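Local coordinates for DUF1955 domain-containing protein (Sulfolobus tokodaii, PDB 1WY6) that is of unknown function but folds as an all-helical repeat protein, an architecture that in other families often serves to bind partner proteins, at residues N88-H93 and S124-V129; V129-A134 and T145-E150; K10-K15 and N43-N48. All blocks are in the same frame, centred on the assembly; numbering follows the deposited sequence.

In the fold
Three contacts sample an elongated stack of helices, and along the chain contact 3 closes before contact 1, which in turn closes before contact 2. Contact 3 joins helices 7-19 and 44-52 on one side of the chain's centre. Contacts 1 and 2 lie on the other side and share helix 125-137: its first turn meets the loop leading into helix 92-103, while its middle packs on helix 141-153. Their centres are 11 Å apart, and they touch through Leu128 with Leu147 and Glu150. Contact 3 stands clear, its centre about 27 Å from that of contact 1 and 34 Å from that of contact 2. The contacts thus join helices close along the stack, consistent with a helical repeat protein.

Contact 1. Residues N88-H93 and S124-V129; sequences NTLNEH and SASILV
Asn88 and Ser124 supply the hydrogen bond of this contact: Ser124 N donates to Asn88 OD1 at 2.9 Å. The donor lies in the carbonyl plane on a lone pair, although the N-H points well off the line, at 134°. Asn88 itself ends the preceding helix in a Schellman motif, and its CG stands anti to the backbone N (chi1 -167°), which carries the amide across to Ser124, the N-cap residue of helix 125-137. Next to this bond, Ser124 OG and Ser126 OG are hydrogen-bonded to each other at 2.8 Å within the first turn.

The apolar part centres on Ile127. Its CD1 reaches the backbone at the Schellman residue itself, 3.4 Å from Asn88 C, and also touches Thr89 N and Asn88 OD1. Farther along, Leu90 CB comes to 4.3 Å from Ile127 CG1, while Leu90 CD2 lies loosely by Ser126, 4.2 Å from its CB.

The contact is a shallow one near the surface, joining the extended linker before helix 92-103 to the start of helix 125-137. On the linker's side, Thr89 and Asn91 touch Phe59 of helix 55-65; on that of helix 125-137, Leu128 packs against helix 141-153.

Contact 2. Residues V129-A134 and T145-E150; sequences VAIANA and TTLLIE
The helical segments 129-134 and 145-150 run nearly antiparallel, the axes of these segments 8.4 Å apart at closest approach, with 156° between their directions. They belong to an antiparallel helical hairpin formed by helices 125-137 and 141-153, an arrangement in keeping with a helical repeat protein. Ala132 is central to the close approach. Its side chain is one methyl group pointing at the opposite helix, and its CA comes within 5.6 Å of Leu147 CA.

Two consecutive leucines receive that methyl from different sides. Leu147 CB lies 3.7 Å from Ala132 CB, and Leu148 CG is 3.8 Å from the same atom. Beyond the alanine the two leucines part. Leu147 turns toward Ile131, while Leu148 extends past Ala132 to Val129, where its CD2 approaches Val129 CG2 at 4.1 Å. Leu148 CD1 also skirts the amide of Asn133 at the more exposed margin. Because no hydrogen bond crosses between these segments, their union rests on apolar packing.

The surroundings differ for the two leucines. Leu147 also touches Ile117 of helix 107-117, on which Ile131 packs too, whereas Leu148 meets Ala159, Ala162 and Val163 of helix 157-164. The hairpin is therefore held between its neighbours in the stack. On the Leu147 side, Ile131 CG1 stands beside its backbone N (chi1 -70°), which places the other branch, CG2, next to the leucine: Ile131 CG2 and Leu147 CD1 meet at 3.6 Å.

Contact 3. Residues K10-K15 and N43-N48; sequences KLMDAK and NWFICN
Phe45 enters helix 10-15 as a knob, its ring seated among Leu11, Met12, Ala14 and Lys15. CG stands anti to the backbone N (chi1 -180°), which directs the ring toward helix 10-15. Leu11 CD2 covers one face in a CH-pi contact, 4.2 Å from the ring centroid, while Lys15 CB meets the ring edge at CE1. That same CE1 lies 3.1 Å from Leu11 O, showing how deeply the ring reaches toward the backbone.

Trp44 continues the apolar layer outward. Its CZ2 receives Leu11 CD1 at 3.5 Å, and the methyl of Met12, brought round by a bent side chain, comes to the indole edge, with Met12 CE 3.6 Å from Trp44 CH2.

At the polar rim the fully extended chain of Lys15 passes the phenyl ring and donates from NZ to Asn48 OD1 at 2.7 Å, the nitrogen tilted 16° from the carbonyl plane. A water accepts from Lys15 NZ and donates to Asn48 O, making a second link to that residue. Shortening Lys15 to an alanine removes the ammonium group, and Asn48 OD1 would probably lose its charged mate and the water its link between the two helices.

Leu11 and Ala14 also touch helix 23-36. Segments 10-15 and 44-48 run in roughly the same direction, 33° apart, and their knob-into-hole packing is in keeping with the stacked helices of a helical repeat protein.

Contact 1. Residues N88-H93 and S124-V129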
loop_
_atom_site.group_PDB
_atom_site.type_symbol
_atom_site.label_atom_id
_atom_site.label_comp_id
_atom_site.label_asym_id
_atom_site.label_seq_id
_atom_site.Cartn_x
_atom_site.Cartn_y
_atom_site.Cartn_z
ATOM N N ASN A 88 -8.795 -3.639 -6.334
ATOM C CA ASN A 88 -8.892 -5.096 -6.269
ATOM C C ASN A 88 -7.684 -5.702 -6.955
ATOM O O ASN A 88 -7.793 -6.677 -7.691
ATOM C CB ASN A 88 -10.165 -5.595 -6.955
ATOM C CG ASN A 88 -10.452 -7.051 -6.649
ATOM O OD1 ASN A 88 -10.505 -7.454 -5.485
ATOM N ND2 ASN A 88 -10.648 -7.850 -7.693
ATOM N N THR A 89 -6.524 -5.109 -6.711
ATOM C CA THR A 89 -5.299 -5.588 -7.322
ATOM C C THR A 89 -4.160 -5.681 -6.316
ATOM O O THR A 89 -3.962 -4.794 -5.492
ATOM C CB THR A 89 -4.864 -4.660 -8.484
ATOM O OG1 THR A 89 -3.791 -5.272 -9.206
ATOM C CG2 THR A 89 -4.405 -3.300 -7.949
ATOM N N LEU A 90 -3.424 -6.778 -6.393
ATOM C CA LEU A 90 -2.285 -7.011 -5.528
ATOM C C LEU A 90 -1.056 -6.756 -6.398
ATOM O O LEU A 90 -1.038 -7.137 -7.569
ATOM C CB LEU A 90 -2.303 -8.458 -5.038
ATOM C CG LEU A 90 -1.235 -8.919 -4.048
ATOM C CD1 LEU A 90 -1.269 -8.045 -2.807
ATOM C CD2 LEU A 90 -1.480 -10.375 -3.683
ATOM N N ASN A 91 -0.048 -6.093 -5.840
ATOM C CA ASN A 91 1.179 -5.801 -6.577
ATOM C C ASN A 91 2.325 -5.626 -5.584
ATOM O O ASN A 91 2.105 -5.644 -4.373
ATOM C CB ASN A 91 1.014 -4.531 -7.413
ATOM C CG ASN A 91 0.722 -3.322 -6.566
ATOM O OD1 ASN A 91 1.408 -3.076 -5.576
ATOM N ND2 ASN A 91 -0.296 -2.556 -6.944
ATOM N N GLU A 92 3.540 -5.441 -6.093
ATOM C CA GLU A 92 4.704 -5.300 -5.226
ATOM C C GLU A 92 4.600 -4.145 -4.232
ATOM O O GLU A 92 5.129 -4.242 -3.124
ATOM C CB GLU A 92 5.978 -5.138 -6.062
ATOM C CG GLU A 92 6.030 -3.843 -6.847
ATOM C CD GLU A 92 7.330 -3.671 -7.611
ATOM O OE1 GLU A 92 7.460 -2.654 -8.329
ATOM O OE2 GLU A 92 8.219 -4.549 -7.492
ATOM N N HIS A 93 3.943 -3.056 -4.631
ATOM C CA HIS A 93 3.778 -1.902 -3.755
ATOM C C HIS A 93 2.899 -2.303 -2.581
ATOM O O HIS A 93 3.239 -2.043 -1.429
ATOM C CB HIS A 93 3.144 -0.721 -4.510
ATOM C CG HIS A 93 3.927 -0.287 -5.710
ATOM N ND1 HIS A 93 5.285 -0.059 -5.669
ATOM C CD2 HIS A 93 3.549 -0.070 -6.993
ATOM C CE1 HIS A 93 5.712 0.275 -6.874
ATOM N NE2 HIS A 93 4.678 0.277 -7.695
ATOM N N SER A 124 -10.569 -10.212 -4.459
ATOM C CA SER A 124 -10.185 -11.521 -4.967
ATOM C C SER A 124 -9.582 -12.366 -3.849
ATOM O O SER A 124 -9.267 -11.860 -2.775
ATOM C CB SER A 124 -9.168 -11.366 -6.096
ATOM O OG SER A 124 -7.966 -10.801 -5.611
ATOM N N ALA A 125 -9.413 -13.656 -4.115
ATOM C CA ALA A 125 -8.850 -14.572 -3.133
ATOM C C ALA A 125 -7.415 -14.187 -2.762
ATOM O O ALA A 125 -7.020 -14.284 -1.599
ATOM C CB ALA A 125 -8.888 -16.003 -3.677
ATOM N N SER A 126 -6.639 -13.748 -3.750
ATOM C CA SER A 126 -5.246 -13.366 -3.510
ATOM C C SER A 126 -5.132 -12.286 -2.439
ATOM O O SER A 126 -4.321 -12.387 -1.516
ATOM C CB SER A 126 -4.595 -12.884 -4.808
ATOM O OG SER A 126 -5.306 -11.792 -5.359
ATOM N N ILE A 127 -5.951 -11.254 -2.562
ATOM C CA ILE A 127 -5.946 -10.167 -1.598
ATOM C C ILE A 127 -6.345 -10.686 -0.208
ATOM O O ILE A 127 -5.692 -10.362 0.790
ATOM C CB ILE A 127 -6.877 -9.023 -2.092
ATOM C CG1 ILE A 127 -6.237 -8.362 -3.324
ATOM C CG2 ILE A 127 -7.074 -7.988 -0.995
ATOM C CD1 ILE A 127 -7.158 -7.463 -4.143
ATOM N N LEU A 128 -7.393 -11.504 -0.134
ATOM C CA LEU A 128 -7.811 -12.071 1.151
ATOM C C LEU A 128 -6.639 -12.841 1.761
ATOM O O LEU A 128 -6.396 -12.778 2.969
ATOM C CB LEU A 128 -8.987 -13.033 0.965
ATOM C CG LEU A 128 -10.339 -12.461 0.541
ATOM C CD1 LEU A 128 -11.262 -13.599 0.139
ATOM C CD2 LEU A 128 -10.940 -11.656 1.680
ATOM N N VAL A 129 -5.913 -13.568 0.916
ATOM C CA VAL A 129 -4.772 -14.345 1.384
ATOM C C VAL A 129 -3.626 -13.459 1.875
ATOM O O VAL A 129 -3.017 -13.749 2.907
ATOM C CB VAL A 129 -4.240 -15.283 0.280
ATOM C CG1 VAL A 129 -2.882 -15.828 0.672
ATOM C CG2 VAL A 129 -5.215 -16.435 0.069
#

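Contact 2. Residues V129-A134 and T145-E150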
loop_
_atom_site.group_PDB
_atom_site.type_symbol
_atom_site.label_atom_id
_atom_site.label_comp_id
_atom_site.label_asym_id
_atom_site.label_seq_id
_atom_site.Cartn_x
_atom_site.Cartn_y
_atom_site.Cartn_z
ATOM N N VAL A 129 -5.913 -13.568 0.916
ATOM C CA VAL A 129 -4.772 -14.345 1.384
ATOM C C VAL A 129 -3.626 -13.459 1.875
ATOM O O VAL A 129 -3.017 -13.749 2.907
ATOM C CB VAL A 129 -4.240 -15.283 0.280
ATOM C CG1 VAL A 129 -2.882 -15.828 0.672
ATOM C CG2 VAL A 129 -5.215 -16.435 0.069
ATOM N N ALA A 130 -3.336 -12.392 1.135
ATOM C CA ALA A 130 -2.270 -11.467 1.497
ATOM C C ALA A 130 -2.529 -10.871 2.883
ATOM O O ALA A 130 -1.674 -10.955 3.757
ATOM C CB ALA A 130 -2.151 -10.354 0.445
ATOM N N ILE A 131 -3.710 -10.293 3.086
ATOM C CA ILE A 131 -4.065 -9.694 4.378
ATOM C C ILE A 131 -4.146 -10.723 5.514
ATOM O O ILE A 131 -3.735 -10.447 6.644
ATOM C CB ILE A 131 -5.420 -8.918 4.309
ATOM C CG1 ILE A 131 -5.270 -7.640 3.478
ATOM C CG2 ILE A 131 -5.874 -8.518 5.711
ATOM C CD1 ILE A 131 -5.167 -7.855 1.999
ATOM N N ALA A 132 -4.681 -11.902 5.213
ATOM C CA ALA A 132 -4.802 -12.962 6.212
ATOM C C ALA A 132 -3.438 -13.323 6.786
ATOM O O ALA A 132 -3.254 -13.395 8.002
ATOM C CB ALA A 132 -5.441 -14.202 5.583
ATOM N N ASN A 133 -2.485 -13.556 5.893
ATOM C CA ASN A 133 -1.141 -13.919 6.292
ATOM C C ASN A 133 -0.403 -12.772 6.992
ATOM O O ASN A 133 0.423 -13.012 7.874
ATOM C CB ASN A 133 -0.379 -14.430 5.063
ATOM C CG ASN A 133 -0.864 -15.812 4.614
ATOM O OD1 ASN A 133 -0.535 -16.281 3.526
ATOM N ND2 ASN A 133 -1.642 -16.466 5.463
ATOM N N ALA A 134 -0.701 -11.529 6.616
ATOM C CA ALA A 134 -0.067 -10.391 7.276
ATOM C C ALA A 134 -0.661 -10.308 8.691
ATOM O O ALA A 134 0.048 -10.071 9.673
ATOM C CB ALA A 134 -0.348 -9.103 6.512
ATOM N N THR A 145 -7.846 -16.366 9.971
ATOM C CA THR A 145 -8.588 -17.573 9.613
ATOM C C THR A 145 -9.873 -17.245 8.864
ATOM O O THR A 145 -10.174 -17.841 7.835
ATOM C CB THR A 145 -8.948 -18.404 10.875
ATOM O OG1 THR A 145 -7.765 -19.016 11.402
ATOM C CG2 THR A 145 -9.966 -19.478 10.536
ATOM N N THR A 146 -10.627 -16.294 9.390
ATOM C CA THR A 146 -11.872 -15.889 8.768
ATOM C C THR A 146 -11.655 -15.569 7.293
ATOM O O THR A 146 -12.477 -15.932 6.451
ATOM C CB THR A 146 -12.451 -14.655 9.479
ATOM O OG1 THR A 146 -12.710 -14.985 10.850
ATOM C CG2 THR A 146 -13.752 -14.197 8.812
ATOM N N LEU A 147 -10.545 -14.894 6.994
ATOM C CA LEU A 147 -10.202 -14.513 5.626
ATOM C C LEU A 147 -9.810 -15.715 4.771
ATOM O O LEU A 147 -10.281 -15.857 3.645
ATOM C CB LEU A 147 -9.067 -13.475 5.632
ATOM C CG LEU A 147 -9.451 -12.083 6.155
ATOM C CD1 LEU A 147 -8.238 -11.155 6.189
ATOM C CD2 LEU A 147 -10.524 -11.503 5.250
ATOM N N LEU A 148 -8.948 -16.578 5.302
ATOM C CA LEU A 148 -8.537 -17.768 4.561
ATOM C C LEU A 148 -9.745 -18.653 4.289
ATOM O O LEU A 148 -9.794 -19.344 3.278
ATOM C CB LEU A 148 -7.476 -18.559 5.332
ATOM C CG LEU A 148 -6.059 -17.970 5.305
ATOM C CD1 LEU A 148 -5.107 -18.866 6.103
ATOM C CD2 LEU A 148 -5.593 -17.830 3.865
ATOM N N ILE A 149 -10.716 -18.637 5.197
ATOM C CA ILE A 149 -11.928 -19.426 5.016
ATOM C C ILE A 149 -12.686 -18.839 3.828
ATOM O O ILE A 149 -13.162 -19.575 2.965
ATOM C CB ILE A 149 -12.823 -19.402 6.287
ATOM C CG1 ILE A 149 -12.206 -20.291 7.370
ATOM C CG2 ILE A 149 -14.231 -19.877 5.948
ATOM C CD1 ILE A 149 -12.944 -20.267 8.689
ATOM N N GLU A 150 -12.780 -17.510 3.782
ATOM C CA GLU A 150 -13.456 -16.833 2.679
ATOM C C GLU A 150 -12.719 -17.069 1.359
ATOM O O GLU A 150 -13.344 -17.241 0.317
ATOM C CB GLU A 150 -13.560 -15.329 2.946
ATOM C CG GLU A 150 -14.207 -14.558 1.799
ATOM C CD GLU A 150 -15.661 -14.952 1.556
ATOM O OE1 GLU A 150 -16.162 -14.687 0.444
ATOM O OE2 GLU A 150 -16.305 -15.515 2.471
#

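Contact 3. Residues K10-K15 and N43-N48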
loop_
_atom_site.group_PDB
_atom_site.type_symbol
_atom_site.label_atom_id
_atom_site.label_comp_id
_atom_site.label_asym_id
_atom_site.label_seq_id
_atom_site.Cartn_x
_atom_site.Cartn_y
_atom_site.Cartn_z
ATOM N N LYS A 10 8.017 23.770 -5.053
ATOM C CA LYS A 10 8.167 22.937 -6.236
ATOM C C LYS A 10 7.533 21.567 -6.013
ATOM O O LYS A 10 6.935 21.003 -6.927
ATOM C CB LYS A 10 9.645 22.793 -6.591
ATOM C CG LYS A 10 10.164 23.939 -7.447
ATOM C CD LYS A 10 9.560 23.861 -8.853
ATOM C CE LYS A 10 9.746 25.151 -9.645
ATOM N NZ LYS A 10 8.930 26.279 -9.103
ATOM N N LEU A 11 7.656 21.041 -4.794
ATOM C CA LEU A 11 7.082 19.740 -4.460
ATOM C C LEU A 11 5.557 19.812 -4.454
ATOM O O LEU A 11 4.892 18.891 -4.916
ATOM C CB LEU A 11 7.595 19.245 -3.100
ATOM C CG LEU A 11 9.047 18.742 -3.024
ATOM C CD1 LEU A 11 9.358 18.308 -1.601
ATOM C CD2 LEU A 11 9.270 17.581 -3.980
ATOM N N MET A 12 5.006 20.906 -3.935
ATOM C CA MET A 12 3.560 21.073 -3.911
ATOM C C MET A 12 3.073 21.198 -5.348
ATOM O O MET A 12 1.953 20.805 -5.677
ATOM C CB MET A 12 3.161 22.329 -3.122
ATOM C CG MET A 12 3.322 22.199 -1.615
ATOM S SD MET A 12 2.485 20.731 -0.948
ATOM C CE MET A 12 3.854 19.623 -0.736
ATOM N N ASP A 13 3.926 21.752 -6.204
ATOM C CA ASP A 13 3.581 21.914 -7.607
ATOM C C ASP A 13 3.529 20.536 -8.250
ATOM O O ASP A 13 2.629 20.238 -9.039
ATOM C CB ASP A 13 4.625 22.775 -8.310
ATOM C CG ASP A 13 4.286 23.021 -9.758
ATOM O OD1 ASP A 13 3.158 23.488 -10.033
ATOM O OD2 ASP A 13 5.147 22.751 -10.622
ATOM N N ALA A 14 4.506 19.700 -7.906
ATOM C CA ALA A 14 4.573 18.342 -8.426
ATOM C C ALA A 14 3.372 17.562 -7.900
ATOM O O ALA A 14 2.726 16.835 -8.645
ATOM C CB ALA A 14 5.884 17.670 -7.989
ATOM N N LYS A 15 3.061 17.747 -6.617
ATOM C CA LYS A 15 1.942 17.051 -5.989
ATOM C C LYS A 15 0.633 17.276 -6.742
ATOM O O LYS A 15 -0.054 16.324 -7.084
ATOM C CB LYS A 15 1.781 17.499 -4.535
ATOM C CG LYS A 15 0.679 16.761 -3.781
ATOM C CD LYS A 15 0.490 17.319 -2.377
ATOM C CE LYS A 15 -0.633 16.588 -1.639
ATOM N NZ LYS A 15 -0.783 17.045 -0.223
ATOM N N ASN A 43 12.128 13.178 1.412
ATOM C CA ASN A 43 11.533 11.867 1.623
ATOM C C ASN A 43 10.080 11.903 2.096
ATOM O O ASN A 43 9.262 11.071 1.688
ATOM C CB ASN A 43 12.357 11.071 2.627
ATOM C CG ASN A 43 12.022 9.604 2.596
ATOM O OD1 ASN A 43 12.445 8.890 1.688
ATOM N ND2 ASN A 43 11.235 9.145 3.570
ATOM N N TRP A 44 9.778 12.863 2.967
ATOM C CA TRP A 44 8.439 13.043 3.530
ATOM C C TRP A 44 7.378 13.226 2.446
ATOM O O TRP A 44 6.202 12.929 2.667
ATOM C CB TRP A 44 8.410 14.294 4.417
ATOM C CG TRP A 44 8.652 15.537 3.604
ATOM C CD1 TRP A 44 9.859 16.033 3.210
ATOM C CD2 TRP A 44 7.657 16.374 2.994
ATOM N NE1 TRP A 44 9.682 17.123 2.391
ATOM C CE2 TRP A 44 8.340 17.353 2.242
ATOM C CE3 TRP A 44 6.257 16.389 3.009
ATOM C CZ2 TRP A 44 7.666 18.343 1.507
ATOM C CZ3 TRP A 44 5.587 17.373 2.277
ATOM C CH2 TRP A 44 6.294 18.334 1.539
ATOM N N PHE A 45 7.792 13.745 1.290
ATOM C CA PHE A 45 6.863 14.010 0.197
ATOM C C PHE A 45 6.023 12.822 -0.246
ATOM O O PHE A 45 4.825 12.956 -0.450
ATOM C CB PHE A 45 7.603 14.547 -1.027
ATOM C CG PHE A 45 6.703 14.845 -2.195
ATOM C CD1 PHE A 45 5.898 15.980 -2.199
ATOM C CD2 PHE A 45 6.662 13.995 -3.294
ATOM C CE1 PHE A 45 5.071 16.265 -3.285
ATOM C CE2 PHE A 45 5.841 14.274 -4.377
ATOM C CZ PHE A 45 5.044 15.416 -4.371
ATOM N N ILE A 46 6.654 11.665 -0.410
ATOM C CA ILE A 46 5.937 10.480 -0.865
ATOM C C ILE A 46 4.830 10.056 0.104
ATOM O O ILE A 46 3.752 9.642 -0.325
ATOM C CB ILE A 46 6.919 9.301 -1.114
ATOM C CG1 ILE A 46 6.246 8.264 -2.019
ATOM C CG2 ILE A 46 7.370 8.680 0.216
ATOM C CD1 ILE A 46 5.851 8.838 -3.402
ATOM N N CYS A 47 5.098 10.165 1.403
ATOM C CA CYS A 47 4.115 9.806 2.426
ATOM C C CYS A 47 2.928 10.751 2.302
ATOM O O CYS A 47 1.771 10.342 2.387
ATOM C CB CYS A 47 4.698 9.971 3.838
ATOM S SG CYS A 47 6.276 9.127 4.182
ATOM N N ASN A 48 3.245 12.026 2.115
ATOM C CA ASN A 48 2.249 13.075 1.987
ATOM C C ASN A 48 1.370 12.814 0.758
ATOM O O ASN A 48 0.140 12.864 0.848
ATOM C CB ASN A 48 2.971 14.433 1.903
ATOM C CG ASN A 48 2.023 15.616 1.949
ATOM O OD1 ASN A 48 1.417 15.977 0.945
ATOM N ND2 ASN A 48 1.896 16.229 3.122
HETATM O O HOH W 1 -1.755 14.986 0.781
#